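Local coordinates for ileal bile acid-binding protein (Danio rerio, PDB 3ELX) that binds bile acids such as cholate, and perhaps fatty acids, probably as a cytoplasmic lipid carrier, at residues Gln103-Ser108 with Leu112-Thr117. Sequence-based numbering, arbitrary orientation.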
# COMPACT_ATOMS: atom_id res chain seq x y z
N GLN A 103 -2.31 5.27 5.09
CA GLN A 103 -1.58 4.99 3.85
C GLN A 103 -1.77 6.15 2.89
O GLN A 103 -2.89 6.53 2.61
CB GLN A 103 -2.14 3.74 3.18
CG GLN A 103 -1.42 3.35 1.92
CD GLN A 103 -0.02 2.90 2.22
OE1 GLN A 103 0.24 2.33 3.27
NE2 GLN A 103 0.91 3.19 1.31
N THR A 104 -0.67 6.71 2.39
CA THR A 104 -0.78 7.74 1.34
C THR A 104 -0.03 7.24 0.13
O THR A 104 1.05 6.68 0.26
CB THR A 104 -0.20 9.10 1.77
OG1 THR A 104 1.23 8.99 1.90
CG2 THR A 104 -0.81 9.56 3.07
N THR A 105 -0.63 7.41 -1.04
CA THR A 105 -0.01 6.89 -2.24
C THR A 105 -0.13 7.89 -3.38
O THR A 105 -1.17 8.49 -3.58
CB THR A 105 -0.60 5.53 -2.62
OG1 THR A 105 -0.42 4.62 -1.52
CG2 THR A 105 0.08 4.97 -3.86
N GLU A 106 0.96 8.05 -4.12
CA GLU A 106 0.93 8.95 -5.26
C GLU A 106 1.92 8.51 -6.32
O GLU A 106 2.77 7.66 -6.07
CB GLU A 106 1.22 10.39 -4.83
CG GLU A 106 2.63 10.64 -4.31
CD GLU A 106 2.93 12.12 -4.11
OE1 GLU A 106 2.35 12.97 -4.82
OE2 GLU A 106 3.77 12.43 -3.24
N ILE A 107 1.77 9.08 -7.51
CA ILE A 107 2.78 8.93 -8.55
C ILE A 107 3.66 10.17 -8.49
O ILE A 107 3.17 11.29 -8.63
CB ILE A 107 2.17 8.77 -9.96
CG1 ILE A 107 1.18 7.59 -10.02
CG2 ILE A 107 3.29 8.60 -11.01
CD1 ILE A 107 1.73 6.23 -9.54
N SER A 108 4.95 9.96 -8.24
CA SER A 108 5.92 11.05 -8.18
C SER A 108 7.17 10.69 -8.98
O SER A 108 7.78 9.65 -8.75
CB SER A 108 6.31 11.36 -6.73
OG SER A 108 7.20 12.46 -6.69
N LEU A 112 5.71 4.94 -8.34
CA LEU A 112 4.63 4.77 -7.36
C LEU A 112 5.23 4.87 -5.97
O LEU A 112 6.05 4.04 -5.59
CB LEU A 112 3.94 3.42 -7.55
CG LEU A 112 2.83 3.03 -6.57
CD1 LEU A 112 1.65 3.94 -6.71
CD2 LEU A 112 2.43 1.57 -6.76
N VAL A 113 4.83 5.90 -5.21
CA VAL A 113 5.39 6.11 -3.88
C VAL A 113 4.30 5.92 -2.83
O VAL A 113 3.32 6.65 -2.82
CB VAL A 113 5.99 7.52 -3.73
CG1 VAL A 113 6.62 7.66 -2.35
CG2 VAL A 113 7.04 7.78 -4.83
N GLU A 114 4.51 4.93 -1.97
CA GLU A 114 3.52 4.51 -0.99
C GLU A 114 4.07 4.71 0.41
O GLU A 114 5.11 4.14 0.75
CB GLU A 114 3.15 3.05 -1.21
CG GLU A 114 2.49 2.80 -2.55
CD GLU A 114 2.19 1.34 -2.77
OE1 GLU A 114 1.13 0.87 -2.29
OE2 GLU A 114 3.01 0.66 -3.41
N THR A 115 3.39 5.52 1.21
CA THR A 115 3.86 5.84 2.56
C THR A 115 2.86 5.33 3.59
O THR A 115 1.69 5.73 3.57
CB THR A 115 4.05 7.36 2.72
OG1 THR A 115 4.95 7.87 1.73
CG2 THR A 115 4.58 7.70 4.13
N SER A 116 3.33 4.46 4.49
CA SER A 116 2.49 3.93 5.57
C SER A 116 2.97 4.55 6.88
O SER A 116 4.16 4.47 7.22
CB SER A 116 2.58 2.40 5.64
OG SER A 116 2.39 1.79 4.38
N THR A 117 2.05 5.16 7.62
CA THR A 117 2.41 5.90 8.83
C THR A 117 1.66 5.30 10.01
O THR A 117 0.43 5.30 10.05
CB THR A 117 2.04 7.38 8.65
OG1 THR A 117 2.72 7.87 7.49
CG2 THR A 117 2.43 8.20 9.88
O HOH W 1 3.80 1.99 2.18
O HOH W 2 3.46 8.60 -0.50
O HOH W 3 -0.90 2.22 -1.24
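Gln103 leans across to the neighbouring strand, and its OE1 accepts a very short hydrogen bond from Ser116 OG (2.5 Å). With CG anti to the backbone N (chi1 -178°) and a bend at chi2, the amide lies over the facing strand, where NE2 rests 3.4 Å from Glu114 CB. One water closes the loop, accepting from Gln103 NE2 and donating to Ser116 OG. Cut back to an alanine here, the side chain would probably no longer give the Ser116 hydroxyl its amide acceptor, nor the water one of its anchors. The strands form an antiparallel beta hairpin in the beta-barrel of the fatty-acid binding protein family; Gln103 packs beside Tyr101, which contacts cholate in another structure of this protein. Val113 is held by two backbone bonds to Glu106, its N reaching Glu106 O at 2.8 Å, and CG2 lies 4.1 Å from Ser108 CB. On the same face as Gln103, Leu112 CD1 presses tightly on Thr105 CG2 (3.4 Å) and also meets Ile107 CD1 (3.6 Å); Phe6 touches both Leu112 and Ile107. Glu114 runs alongside Thr105, a water linking OE1 to Thr105 OG1, while OE2 forms a salt bridge with Arg129 on strand 124-133.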